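Local coordinates for protein HTH-type transcriptional repressor PhnF (Mycobacterium smegmatis, PDB 3F8M) that represses transcription of the phnDCE operon, which serves phosphate uptake, when phosphate is available to the cell, and binds DNA through a winged helix-turn-helix domain, at residues A[82-87]-A[233-238]; A[108-113]-A[128-133]; A[145-150]-A[222-227]; A[179-184]-A[209-214]. All blocks are in the same frame, centred on the assembly; numbering follows the deposited sequence.

Overall arrangement
Contacts 2, 3 and 4 lie on the antiparallel sheet of the UTRA domain, six-stranded within this chain. Contact 2 joins the edge strand 100-111 to strand 127-137, contact 3 the central strands 140-150 and 220-229, and contact 4 strand 206-214 to strand 180-188, outermost within this chain but continued by a strand of the second subunit. Contacts 2 and 3 have centres about 9 Å apart, contacts 3 and 4 about 10 Å, and backbone bonds link both pairs. Along the chain, contact 1 closes a loop holding the other three; its centre is about 13 Å from that of contact 4, which it touches through Leu84, Gly85 and Phe235, and it too meets that subunit.

Contact 1. Residues A[82-87]-A[233-238]; sequences QPLGMG and MTFTAV
Gln82 and Phe235 face each other in a parallel pair of strands, two within this chain, that joins strand 80-83 to strand 233-240, the last strand of the chain. Three backbone bonds stitch the pair: Gln82 N to Thr234 O, Thr236 N to Gln82 O and Leu84 N to Thr236 O. The middle donor, Thr236 N, stands well above the carbonyl plane of Gln82, whereas Leu84 N meets the oxygen of Thr236 almost head-on (C=O...N 175°).

Gln82 and Phe235 extend side by side on the same face. The chain of Gln82 leaves trans to its own nitrogen (chi1 173°) and then bends at chi2, laying the amide beside the ring with the two planes only 6° apart; NE2 sits 3.8 Å from Phe235 CE1. The same amide nitrogen has a weak hydrogen bond to Tyr228. Met233, folded at chi2 and chi3, brings SD over one face of the Phe235 ring, toward its rim, and within 3.8 Å of Gln82 CB. Leu84 crosses the phenylalanine at about a right angle and splits its methyls, CD2 lying 3.9 Å from Phe235 CD1. Phe235 to Val238 also pair with an antiparallel strand of the second subunit, so the sheet continues across the dimer interface. At the far end Leu84 CD1 rests 4.0 Å from the methyl CB of Ala237.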
loop_
_atom_site.group_PDB
_atom_site.type_symbol
_atom_site.label_atom_id
_atom_site.label_comp_id
_atom_site.label_asym_id
_atom_site.label_seq_id
_atom_site.Cartn_x
_atom_site.Cartn_y
_atom_site.Cartn_z
ATOM N N GLN A 82 3.157 -0.133 -9.760
ATOM C CA GLN A 82 2.162 0.834 -10.143
ATOM C C GLN A 82 2.141 2.080 -9.255
ATOM O O GLN A 82 1.924 1.970 -8.043
ATOM C CB GLN A 82 0.823 0.129 -10.083
ATOM C CG GLN A 82 -0.345 1.014 -10.292
ATOM C CD GLN A 82 -1.448 0.274 -10.981
ATOM O OE1 GLN A 82 -1.950 0.734 -11.991
ATOM N NE2 GLN A 82 -1.833 -0.889 -10.438
ATOM N N PRO A 83 2.329 3.267 -9.863
ATOM C CA PRO A 83 2.220 4.530 -9.130
ATOM C C PRO A 83 0.806 4.673 -8.572
ATOM O O PRO A 83 -0.164 4.287 -9.249
ATOM C CB PRO A 83 2.477 5.588 -10.207
ATOM C CG PRO A 83 3.119 4.855 -11.352
ATOM C CD PRO A 83 2.558 3.485 -11.302
ATOM N N LEU A 84 0.673 5.162 -7.339
ATOM C CA LEU A 84 -0.649 5.516 -6.830
ATOM C C LEU A 84 -1.038 6.831 -7.498
ATOM O O LEU A 84 -0.234 7.748 -7.632
ATOM C CB LEU A 84 -0.690 5.598 -5.297
ATOM C CG LEU A 84 -0.765 4.277 -4.522
ATOM C CD1 LEU A 84 -0.470 4.547 -3.059
ATOM C CD2 LEU A 84 -2.119 3.573 -4.687
ATOM N N GLY A 85 -2.260 6.906 -7.988
ATOM C CA GLY A 85 -2.709 8.133 -8.661
ATOM C C GLY A 85 -3.612 7.759 -9.808
ATOM O O GLY A 85 -4.243 6.708 -9.768
ATOM N N MET A 86 -3.607 8.590 -10.848
ATOM C CA MET A 86 -4.589 8.519 -11.935
ATOM C C MET A 86 -4.042 7.909 -13.242
ATOM O O MET A 86 -4.743 7.874 -14.272
ATOM C CB MET A 86 -5.183 9.922 -12.155
ATOM C CG MET A 86 -6.077 10.370 -10.981
ATOM S SD MET A 86 -6.187 12.163 -10.626
ATOM C CE MET A 86 -4.621 12.452 -9.791
ATOM N N GLY A 87 -2.807 7.407 -13.188
ATOM C CA GLY A 87 -2.177 6.757 -14.334
ATOM C C GLY A 87 -2.745 5.371 -14.590
ATOM O O GLY A 87 -3.666 4.936 -13.910
ATOM N N MET A 233 2.233 -7.468 -7.383
ATOM C CA MET A 233 2.026 -6.049 -7.448
ATOM C C MET A 233 2.793 -5.301 -6.382
ATOM O O MET A 233 2.837 -5.746 -5.224
ATOM C CB MET A 233 0.513 -5.773 -7.347
ATOM C CG MET A 233 0.132 -4.307 -7.204
ATOM S SD MET A 233 0.418 -3.386 -8.740
ATOM C CE MET A 233 -0.157 -4.594 -9.949
ATOM N N THR A 234 3.384 -4.180 -6.771
ATOM C CA THR A 234 3.974 -3.214 -5.845
ATOM C C THR A 234 3.372 -1.869 -6.123
ATOM O O THR A 234 3.241 -1.498 -7.279
ATOM C CB THR A 234 5.501 -3.102 -6.048
ATOM O OG1 THR A 234 6.085 -4.368 -5.779
ATOM C CG2 THR A 234 6.085 -2.094 -5.136
ATOM N N PHE A 235 3.021 -1.118 -5.082
ATOM C CA PHE A 235 2.623 0.266 -5.264
ATOM C C PHE A 235 3.716 1.221 -4.861
ATOM O O PHE A 235 4.419 0.974 -3.894
ATOM C CB PHE A 235 1.354 0.555 -4.478
ATOM C CG PHE A 235 0.153 -0.122 -5.041
ATOM C CD1 PHE A 235 -0.438 0.360 -6.210
ATOM C CD2 PHE A 235 -0.353 -1.248 -4.450
ATOM C CE1 PHE A 235 -1.524 -0.269 -6.748
ATOM C CE2 PHE A 235 -1.438 -1.894 -4.997
ATOM C CZ PHE A 235 -2.027 -1.397 -6.141
ATOM N N THR A 236 3.861 2.296 -5.623
ATOM C CA THR A 236 4.831 3.342 -5.355
ATOM C C THR A 236 4.092 4.668 -5.239
ATOM O O THR A 236 3.070 4.894 -5.899
ATOM C CB THR A 236 5.888 3.489 -6.465
ATOM O OG1 THR A 236 5.283 4.085 -7.614
ATOM C CG2 THR A 236 6.508 2.132 -6.854
ATOM N N ALA A 237 4.604 5.541 -4.387
ATOM C CA ALA A 237 3.940 6.801 -4.127
ATOM C C ALA A 237 5.008 7.822 -3.860
ATOM O O ALA A 237 5.847 7.653 -2.959
ATOM C CB ALA A 237 2.962 6.669 -2.963
ATOM N N VAL A 238 5.018 8.855 -4.687
ATOM C CA VAL A 238 5.944 9.952 -4.514
ATOM C C VAL A 238 5.142 11.124 -3.990
ATOM O O VAL A 238 4.151 11.502 -4.624
ATOM C CB VAL A 238 6.641 10.310 -5.834
ATOM C CG1 VAL A 238 7.683 11.389 -5.621
ATOM C CG2 VAL A 238 7.284 9.090 -6.423
#

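Contact 2. Residues A[108-113]-A[128-133]; sequences SDLTAD and VLQLER
Val128, Gln130 and Leu110 bury the most surface where the edge strand 100-111 of the UTRA sheet runs antiparallel to strand 127-137. Ser108 with Gln130 and Leu110 with Val128 are hydrogen-bonded pairs, each closed by two backbone bonds; the Gln130 N to Ser108 O bond (2.8 Å) is nearly straight at 175°.

Val128 turns CG2 toward the C-terminal end of strand 100-111, where this methyl packs 3.9 Å from Ala112 CB, next to the start of helix 114-120. Its CB also lies 4.2 Å from Leu110 CB. Gln130 is extended as far as CD, with chi1 176° and chi2 179°, and crosses Leu110 at a slant, so that Leu110 CD1 touches OE1 at 3.6 Å. NE2, by contrast, reaches toward Ser108 but stops 3.9 Å from its OG; a water fills in, accepting from Gln130 NE2 and lying 2.7 Å from Ser108 OG. On the reverse face Asp109 and Leu129 point the same way, OD1 of Asp109 lying 3.8 Å from Leu129 CD1, while the carboxylate makes a salt bridge with Arg158.

The amide of Gln130 thus does double duty: its oxygen side packs against a leucine methyl, while its nitrogen joins Ser108 through water. Polar pairing of these side chains is therefore indirect, and the direct hydrogen bonds between residues 108-113 and 128-133 are those of the backbone.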
loop_
_atom_site.group_PDB
_atom_site.type_symbol
_atom_site.label_atom_id
_atom_site.label_comp_id
_atom_site.label_asym_id
_atom_site.label_seq_id
_atom_site.Cartn_x
_atom_site.Cartn_y
_atom_site.Cartn_z
ATOM N N SER A 108 -22.718 -5.584 -14.515
ATOM C CA SER A 108 -23.898 -5.806 -13.656
ATOM C C SER A 108 -24.676 -4.498 -13.532
ATOM O O SER A 108 -24.092 -3.417 -13.460
ATOM C CB SER A 108 -23.540 -6.302 -12.253
ATOM O OG SER A 108 -22.833 -7.530 -12.330
ATOM N N ASP A 109 -26.009 -4.614 -13.504
ATOM C CA ASP A 109 -26.872 -3.465 -13.314
ATOM C C ASP A 109 -27.452 -3.586 -11.921
ATOM O O ASP A 109 -28.085 -4.580 -11.586
ATOM C CB ASP A 109 -28.002 -3.453 -14.368
ATOM C CG ASP A 109 -27.487 -3.319 -15.797
ATOM O OD1 ASP A 109 -27.108 -2.199 -16.199
ATOM O OD2 ASP A 109 -27.537 -4.324 -16.549
ATOM N N LEU A 110 -27.144 -2.597 -11.094
ATOM C CA LEU A 110 -27.417 -2.572 -9.680
ATOM C C LEU A 110 -28.148 -1.246 -9.380
ATOM O O LEU A 110 -28.317 -0.415 -10.280
ATOM C CB LEU A 110 -26.079 -2.609 -8.903
ATOM C CG LEU A 110 -25.148 -3.829 -9.196
ATOM C CD1 LEU A 110 -23.883 -3.747 -8.389
ATOM C CD2 LEU A 110 -25.849 -5.157 -8.923
ATOM N N THR A 111 -28.544 -1.031 -8.121
ATOM C CA THR A 111 -28.990 0.299 -7.658
ATOM C C THR A 111 -28.203 0.729 -6.403
ATOM O O THR A 111 -27.702 -0.125 -5.643
ATOM C CB THR A 111 -30.523 0.367 -7.318
ATOM O OG1 THR A 111 -30.820 -0.606 -6.336
ATOM C CG2 THR A 111 -31.369 0.082 -8.509
ATOM N N ALA A 112 -28.115 2.033 -6.166
ATOM C CA ALA A 112 -27.317 2.521 -5.041
ATOM C C ALA A 112 -28.094 2.377 -3.734
ATOM O O ALA A 112 -29.236 2.847 -3.623
ATOM C CB ALA A 112 -26.888 3.950 -5.258
ATOM N N ASP A 113 -27.504 1.668 -2.771
ATOM C CA ASP A 113 -28.073 1.649 -1.438
ATOM C C ASP A 113 -27.725 2.964 -0.747
ATOM O O ASP A 113 -27.054 3.830 -1.326
ATOM C CB ASP A 113 -27.607 0.418 -0.635
ATOM C CG ASP A 113 -26.106 0.398 -0.371
ATOM O OD1 ASP A 113 -25.398 1.391 -0.576
ATOM O OD2 ASP A 113 -25.635 -0.656 0.097
ATOM N N VAL A 128 -26.861 2.003 -10.949
ATOM C CA VAL A 128 -25.402 1.890 -10.814
ATOM C C VAL A 128 -25.007 0.842 -11.844
ATOM O O VAL A 128 -25.653 -0.231 -11.917
ATOM C CB VAL A 128 -25.036 1.440 -9.407
ATOM C CG1 VAL A 128 -23.503 0.935 -9.366
ATOM C CG2 VAL A 128 -25.251 2.593 -8.469
ATOM N N LEU A 129 -23.994 1.158 -12.659
ATOM C CA LEU A 129 -23.461 0.212 -13.604
ATOM C C LEU A 129 -22.172 -0.295 -13.011
ATOM O O LEU A 129 -21.323 0.516 -12.701
ATOM C CB LEU A 129 -23.213 0.870 -14.967
ATOM C CG LEU A 129 -22.611 -0.002 -16.074
ATOM C CD1 LEU A 129 -23.464 -1.237 -16.319
ATOM C CD2 LEU A 129 -22.412 0.841 -17.407
ATOM N N GLN A 130 -22.032 -1.613 -12.851
ATOM C CA GLN A 130 -20.773 -2.170 -12.283
ATOM C C GLN A 130 -20.007 -2.925 -13.344
ATOM O O GLN A 130 -20.581 -3.766 -14.040
ATOM C CB GLN A 130 -21.087 -3.123 -11.142
ATOM C CG GLN A 130 -19.832 -3.830 -10.552
ATOM C CD GLN A 130 -20.183 -4.737 -9.402
ATOM O OE1 GLN A 130 -20.283 -4.279 -8.275
ATOM N NE2 GLN A 130 -20.334 -6.026 -9.672
ATOM N N LEU A 131 -18.712 -2.608 -13.460
ATOM C CA LEU A 131 -17.837 -3.275 -14.362
ATOM C C LEU A 131 -16.866 -4.091 -13.498
ATOM O O LEU A 131 -16.195 -3.543 -12.600
ATOM C CB LEU A 131 -17.018 -2.265 -15.162
ATOM C CG LEU A 131 -15.900 -2.875 -16.038
ATOM C CD1 LEU A 131 -16.429 -3.910 -17.082
ATOM C CD2 LEU A 131 -15.114 -1.750 -16.707
ATOM N N GLU A 132 -16.782 -5.388 -13.783
ATOM C CA GLU A 132 -15.773 -6.248 -13.114
ATOM C C GLU A 132 -14.862 -6.831 -14.145
ATOM O O GLU A 132 -15.306 -7.311 -15.190
ATOM C CB GLU A 132 -16.401 -7.407 -12.389
ATOM C CG GLU A 132 -16.914 -7.114 -11.049
ATOM C CD GLU A 132 -16.737 -8.308 -10.072
ATOM O OE1 GLU A 132 -17.137 -9.453 -10.411
ATOM O OE2 GLU A 132 -16.268 -8.050 -8.949
ATOM N N ARG A 133 -13.559 -6.730 -13.883
ATOM C CA ARG A 133 -12.555 -7.181 -14.823
ATOM C C ARG A 133 -11.416 -7.801 -14.000
ATOM O O ARG A 133 -11.185 -7.415 -12.839
ATOM C CB ARG A 133 -11.989 -6.009 -15.608
ATOM C CG ARG A 133 -13.017 -5.368 -16.589
ATOM C CD ARG A 133 -12.403 -4.353 -17.520
ATOM N NE ARG A 133 -11.754 -3.207 -16.908
ATOM C CZ ARG A 133 -11.235 -2.208 -17.628
ATOM N NH1 ARG A 133 -10.632 -1.195 -17.027
ATOM N NH2 ARG A 133 -11.306 -2.240 -18.944
HETATM O O HOH W 1 -20.172 -7.051 -12.583
HETATM O O HOH W 2 -27.066 0.223 -14.879
#

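Contact 3. Residues A[145-150]-A[222-227]; sequences ETTKLP and EQRRSL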
loop_
_atom_site.group_PDB
_atom_site.type_symbol
_atom_site.label_atom_id
_atom_site.label_comp_id
_atom_site.label_asym_id
_atom_site.label_seq_id
_atom_site.Cartn_x
_atom_site.Cartn_y
_atom_site.Cartn_z
ATOM N N GLU A 145 -10.809 -6.058 -10.369
ATOM C CA GLU A 145 -11.179 -4.646 -10.306
ATOM C C GLU A 145 -12.690 -4.562 -10.458
ATOM O O GLU A 145 -13.205 -5.044 -11.468
ATOM C CB GLU A 145 -10.556 -3.972 -11.520
ATOM C CG GLU A 145 -10.754 -2.473 -11.605
ATOM C CD GLU A 145 -10.355 -1.935 -12.942
ATOM O OE1 GLU A 145 -10.998 -2.349 -13.983
ATOM O OE2 GLU A 145 -9.391 -1.104 -12.935
ATOM N N THR A 146 -13.360 -3.983 -9.467
ATOM C CA THR A 146 -14.834 -3.888 -9.478
ATOM C C THR A 146 -15.140 -2.414 -9.395
ATOM O O THR A 146 -14.853 -1.775 -8.366
ATOM C CB THR A 146 -15.385 -4.651 -8.274
ATOM O OG1 THR A 146 -14.859 -6.003 -8.279
ATOM C CG2 THR A 146 -16.969 -4.657 -8.291
ATOM N N THR A 147 -15.673 -1.849 -10.480
ATOM C CA THR A 147 -15.881 -0.413 -10.528
ATOM C C THR A 147 -17.392 -0.198 -10.530
ATOM O O THR A 147 -18.067 -0.789 -11.345
ATOM C CB THR A 147 -15.295 0.208 -11.790
ATOM O OG1 THR A 147 -13.868 -0.041 -11.828
ATOM C CG2 THR A 147 -15.513 1.756 -11.824
ATOM N N LYS A 148 -17.883 0.574 -9.572
ATOM C CA LYS A 148 -19.323 0.944 -9.519
ATOM C C LYS A 148 -19.442 2.370 -10.015
ATOM O O LYS A 148 -18.802 3.262 -9.495
ATOM C CB LYS A 148 -19.852 0.852 -8.095
ATOM C CG LYS A 148 -19.962 -0.590 -7.666
ATOM C CD LYS A 148 -20.302 -0.693 -6.212
ATOM C CE LYS A 148 -20.225 -2.171 -5.804
ATOM N NZ LYS A 148 -20.765 -2.340 -4.418
ATOM N N LEU A 149 -20.295 2.589 -11.004
ATOM C CA LEU A 149 -20.412 3.884 -11.641
ATOM C C LEU A 149 -21.865 4.341 -11.493
ATOM O O LEU A 149 -22.761 3.515 -11.589
ATOM C CB LEU A 149 -20.138 3.735 -13.147
ATOM C CG LEU A 149 -18.753 3.214 -13.587
ATOM C CD1 LEU A 149 -18.738 2.811 -15.064
ATOM C CD2 LEU A 149 -17.747 4.371 -13.302
ATOM N N PRO A 150 -22.077 5.648 -11.275
ATOM C CA PRO A 150 -23.450 6.179 -11.375
ATOM C C PRO A 150 -23.892 6.105 -12.850
ATOM O O PRO A 150 -23.304 6.791 -13.693
ATOM C CB PRO A 150 -23.303 7.625 -10.861
ATOM C CG PRO A 150 -21.845 8.010 -11.163
ATOM C CD PRO A 150 -21.098 6.678 -10.908
ATOM N N GLU A 222 -16.667 7.467 -9.780
ATOM C CA GLU A 222 -16.630 6.000 -9.594
ATOM C C GLU A 222 -16.316 5.703 -8.140
ATOM O O GLU A 222 -15.775 6.559 -7.408
ATOM C CB GLU A 222 -15.501 5.344 -10.431
ATOM C CG GLU A 222 -14.117 5.897 -10.001
ATOM C CD GLU A 222 -12.901 5.178 -10.533
ATOM O OE1 GLU A 222 -13.015 4.089 -11.157
ATOM O OE2 GLU A 222 -11.809 5.719 -10.264
ATOM N N GLN A 223 -16.697 4.510 -7.718
ATOM C CA GLN A 223 -16.093 3.906 -6.528
ATOM C C GLN A 223 -15.493 2.613 -7.042
ATOM O O GLN A 223 -16.208 1.781 -7.640
ATOM C CB GLN A 223 -17.169 3.629 -5.452
ATOM C CG GLN A 223 -16.547 3.251 -4.077
ATOM C CD GLN A 223 -15.973 1.844 -4.017
ATOM O OE1 GLN A 223 -16.574 0.891 -4.525
ATOM N NE2 GLN A 223 -14.804 1.698 -3.354
ATOM N N ARG A 224 -14.194 2.395 -6.786
ATOM C CA ARG A 224 -13.522 1.247 -7.378
ATOM C C ARG A 224 -12.853 0.448 -6.239
ATOM O O ARG A 224 -12.112 1.032 -5.395
ATOM C CB ARG A 224 -12.499 1.747 -8.440
ATOM C CG ARG A 224 -11.703 0.595 -9.243
ATOM C CD ARG A 224 -10.659 1.213 -10.196
ATOM N NE ARG A 224 -9.501 1.674 -9.426
ATOM C CZ ARG A 224 -8.407 2.275 -9.907
ATOM N NH1 ARG A 224 -8.255 2.567 -11.199
ATOM N NH2 ARG A 224 -7.445 2.610 -9.066
ATOM N N ARG A 225 -13.100 -0.862 -6.245
ATOM C CA ARG A 225 -12.427 -1.822 -5.366
ATOM C C ARG A 225 -11.460 -2.635 -6.231
ATOM O O ARG A 225 -11.862 -3.215 -7.254
ATOM C CB ARG A 225 -13.478 -2.734 -4.748
ATOM C CG ARG A 225 -12.931 -3.791 -3.757
ATOM C CD ARG A 225 -14.031 -4.799 -3.485
ATOM N NE ARG A 225 -13.689 -5.775 -2.462
ATOM C CZ ARG A 225 -13.192 -6.997 -2.660
ATOM N NH1 ARG A 225 -12.894 -7.458 -3.870
ATOM N NH2 ARG A 225 -12.962 -7.766 -1.586
ATOM N N SER A 226 -10.183 -2.728 -5.816
ATOM C CA SER A 226 -9.226 -3.522 -6.581
ATOM C C SER A 226 -8.570 -4.503 -5.604
ATOM O O SER A 226 -8.077 -4.070 -4.567
ATOM C CB SER A 226 -8.196 -2.604 -7.200
ATOM O OG SER A 226 -8.816 -1.502 -7.863
ATOM N N LEU A 227 -8.633 -5.803 -5.890
ATOM C CA LEU A 227 -8.018 -6.805 -5.046
ATOM C C LEU A 227 -6.854 -7.378 -5.862
ATOM O O LEU A 227 -7.087 -8.008 -6.902
ATOM C CB LEU A 227 -9.029 -7.882 -4.668
ATOM C CG LEU A 227 -8.538 -8.990 -3.730
ATOM C CD1 LEU A 227 -8.621 -8.517 -2.262
ATOM C CD2 LEU A 227 -9.288 -10.327 -3.928
HETATM O O HOH W 3 -10.008 1.205 -13.720
HETATM O O HOH W 4 -12.741 -6.265 -6.553
HETATM O O HOH W 5 -16.772 -1.297 -6.207
HETATM O O HOH W 6 -12.297 2.089 -12.648
HETATM O O HOH W 7 -18.912 -0.010 -2.824
#
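Thr147 and Arg224 lie opposite one another, their CA atoms 4.3 Å apart, in the antiparallel pair of strands 140-150 and 220-229 at the middle of the UTRA sheet. Four backbone bonds hold the strands in register, two in each of the hydrogen-bonded pairs Thr146 with Arg225 and Lys148 with Gln223.

On the face of Thr147, its OG1 rests 3.4 Å from Arg224 CG, while its methyl CG2 turns to Glu222, 3.5 Å from OE1. Glu222 CG stands between its backbone nitrogen and carbonyl carbon (chi1 61°), and from there the extended chain slants across the threonine; Glu222 CB also touches Leu149 CD2. Glu145, in one of its two modelled conformers, passes over the aliphatic part of Arg224, with CG 3.9 Å from Arg224 CD. Glu145 OE2 is displaced from the plane of the guanidinium, away from the directions of its N-H bonds; any direct attraction is probably electrostatic, and a water that donates to Glu145 OE2 accepts a weak hydrogen bond from Arg224 NH1.

Partners further out probably help to position these groups. Glu145 OE1 forms a salt bridge with Arg133, and Glu222 OE2 accepts from Ser213 on the neighbouring strand. On the reverse face, Arg225 pairs with Glu194 and Thr146 OG1 bonds to Glu132. Another water joins the two strands: it donates to Glu222 OE1 at 2.6 Å and sits 2.8 Å from Thr147 OG1.

Contact 4. Residues A[179-184]-A[209-214]; sequences TRTVDT and LNRVSY
A classic beta bulge opens the antiparallel pairing of strand 180-188, an edge of the UTRA sheet within the chain, with strand 206-214: Thr179 N and Arg180 N both donate to Tyr214 O, at 2.9 and 3.1 Å. Beyond the bulge the strands pair regularly as far as Thr184 and Asn210.

Arg180 lays its guanidinium flat on the Tyr214 ring, planes 11° apart, in a cation-pi stack with NH2 3.4 Å above the ring centre. A bend at chi3 (65°) folds the group over the ring, and a salt bridge from NH2 to Asp218 helps hold it there. Val182 CG2 touches the ring edge.

On the other face Arg211 grips Asp183 side-on: NE donates to OD1 (3.1 Å) and NH2 to OD2 (3.0 Å), both on the syn side of the carboxylate. Thr181 CG2 sits over one face of this guanidinium, toward its rim, 3.4 Å above the plane. NH2 donates also to Gly85 O and NH1 to Tyr168.

The carboxylate of Asp183 and the further acceptors probably offset the charge of the buried Arg211 and the nearby Arg224, and the two-point bond from Arg211 to Asp183 fixes the rotation of both groups beside a strand that pairs with the second subunit.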
loop_
_atom_site.group_PDB
_atom_site.type_symbol
_atom_site.label_atom_id
_atom_site.label_comp_id
_atom_site.label_asym_id
_atom_site.label_seq_id
_atom_site.Cartn_x
_atom_site.Cartn_y
_atom_site.Cartn_z
ATOM N N THR A 179 -9.781 14.644 -11.154
ATOM C CA THR A 179 -9.251 15.813 -10.455
ATOM C C THR A 179 -8.776 15.444 -9.041
ATOM O O THR A 179 -7.711 15.876 -8.607
ATOM C CB THR A 179 -10.297 16.947 -10.456
ATOM O OG1 THR A 179 -10.739 17.167 -11.809
ATOM C CG2 THR A 179 -9.733 18.264 -9.867
ATOM N N ARG A 180 -9.527 14.587 -8.358
ATOM C CA ARG A 180 -9.145 14.142 -7.008
ATOM C C ARG A 180 -9.469 12.648 -6.836
ATOM O O ARG A 180 -10.587 12.223 -7.193
ATOM C CB ARG A 180 -9.893 14.993 -5.967
ATOM C CG ARG A 180 -9.571 14.727 -4.505
ATOM C CD ARG A 180 -10.148 15.870 -3.668
ATOM N NE ARG A 180 -11.603 15.920 -3.722
ATOM C CZ ARG A 180 -12.372 15.251 -2.889
ATOM N NH1 ARG A 180 -11.796 14.508 -1.966
ATOM N NH2 ARG A 180 -13.696 15.333 -2.961
ATOM N N THR A 181 -8.491 11.876 -6.334
ATOM C CA THR A 181 -8.719 10.500 -5.854
ATOM C C THR A 181 -8.492 10.376 -4.348
ATOM O O THR A 181 -7.702 11.151 -3.762
ATOM C CB THR A 181 -7.847 9.447 -6.557
ATOM O OG1 THR A 181 -6.467 9.819 -6.493
ATOM C CG2 THR A 181 -8.273 9.283 -8.020
ATOM N N VAL A 182 -9.208 9.436 -3.733
ATOM C CA VAL A 182 -9.088 9.107 -2.297
ATOM C C VAL A 182 -9.016 7.589 -2.181
ATOM O O VAL A 182 -10.018 6.880 -2.484
ATOM C CB VAL A 182 -10.288 9.648 -1.453
ATOM C CG1 VAL A 182 -10.100 9.368 0.024
ATOM C CG2 VAL A 182 -10.474 11.155 -1.638
ATOM N N ASP A 183 -7.842 7.090 -1.802
ATOM C CA ASP A 183 -7.580 5.661 -1.722
ATOM C C ASP A 183 -7.520 5.223 -0.259
ATOM O O ASP A 183 -7.048 5.992 0.608
ATOM C CB ASP A 183 -6.238 5.315 -2.322
ATOM C CG ASP A 183 -6.264 5.144 -3.829
ATOM O OD1 ASP A 183 -7.218 4.552 -4.377
ATOM O OD2 ASP A 183 -5.258 5.547 -4.460
ATOM N N THR A 184 -7.986 4.001 -0.004
ATOM C CA THR A 184 -7.596 3.270 1.197
ATOM C C THR A 184 -6.889 2.009 0.731
ATOM O O THR A 184 -7.274 1.375 -0.273
ATOM C CB THR A 184 -8.777 2.909 2.110
ATOM O OG1 THR A 184 -9.660 2.024 1.425
ATOM C CG2 THR A 184 -9.537 4.142 2.567
ATOM N N LEU A 209 -7.513 -2.229 -2.318
ATOM C CA LEU A 209 -7.633 -0.790 -2.445
ATOM C C LEU A 209 -9.066 -0.406 -2.689
ATOM O O LEU A 209 -9.740 -1.049 -3.470
ATOM C CB LEU A 209 -6.823 -0.258 -3.625
ATOM C CG LEU A 209 -5.381 -0.047 -3.206
ATOM C CD1 LEU A 209 -4.731 -1.401 -3.173
ATOM C CD2 LEU A 209 -4.689 0.885 -4.142
ATOM N N ASN A 210 -9.493 0.664 -2.044
ATOM C CA ASN A 210 -10.806 1.252 -2.300
ATOM C C ASN A 210 -10.623 2.677 -2.686
ATOM O O ASN A 210 -9.965 3.427 -1.961
ATOM C CB ASN A 210 -11.684 1.139 -1.047
ATOM C CG ASN A 210 -12.301 -0.203 -0.946
ATOM O OD1 ASN A 210 -13.115 -0.578 -1.806
ATOM N ND2 ASN A 210 -11.846 -0.997 0.025
ATOM N N ARG A 211 -11.170 3.061 -3.845
ATOM C CA ARG A 211 -10.998 4.410 -4.372
ATOM C C ARG A 211 -12.319 5.076 -4.672
ATOM O O ARG A 211 -13.234 4.423 -5.144
ATOM C CB ARG A 211 -10.210 4.362 -5.667
ATOM C CG ARG A 211 -10.341 5.637 -6.513
ATOM C CD ARG A 211 -9.321 5.674 -7.628
ATOM N NE ARG A 211 -7.942 5.635 -7.136
ATOM C CZ ARG A 211 -6.886 5.831 -7.920
ATOM N NH1 ARG A 211 -7.054 6.077 -9.218
ATOM N NH2 ARG A 211 -5.666 5.796 -7.418
ATOM N N VAL A 212 -12.418 6.369 -4.388
ATOM C CA VAL A 212 -13.472 7.198 -4.946
ATOM C C VAL A 212 -12.723 8.269 -5.730
ATOM O O VAL A 212 -11.747 8.855 -5.222
ATOM C CB VAL A 212 -14.380 7.865 -3.894
ATOM C CG1 VAL A 212 -15.541 8.579 -4.579
ATOM C CG2 VAL A 212 -14.909 6.811 -2.884
ATOM N N SER A 213 -13.185 8.518 -6.952
ATOM C CA SER A 213 -12.610 9.546 -7.805
ATOM C C SER A 213 -13.632 10.632 -8.010
ATOM O O SER A 213 -14.841 10.359 -8.068
ATOM C CB SER A 213 -12.210 8.988 -9.181
ATOM O OG SER A 213 -11.286 7.951 -9.062
ATOM N N TYR A 214 -13.118 11.852 -8.152
ATOM C CA TYR A 214 -13.897 13.055 -8.274
ATOM C C TYR A 214 -13.407 13.891 -9.464
ATOM O O TYR A 214 -12.201 13.960 -9.755
ATOM C CB TYR A 214 -13.774 13.895 -6.990
ATOM C CG TYR A 214 -14.250 13.177 -5.738
ATOM C CD1 TYR A 214 -15.579 13.235 -5.360
ATOM C CD2 TYR A 214 -13.357 12.446 -4.964
ATOM C CE1 TYR A 214 -16.020 12.560 -4.217
ATOM C CE2 TYR A 214 -13.770 11.776 -3.832
ATOM C CZ TYR A 214 -15.089 11.846 -3.465
ATOM O OH TYR A 214 -15.478 11.196 -2.346
HETATM O O HOH W 8 -11.549 5.444 -0.746
HETATM O O HOH W 9 -9.159 -0.570 1.383
#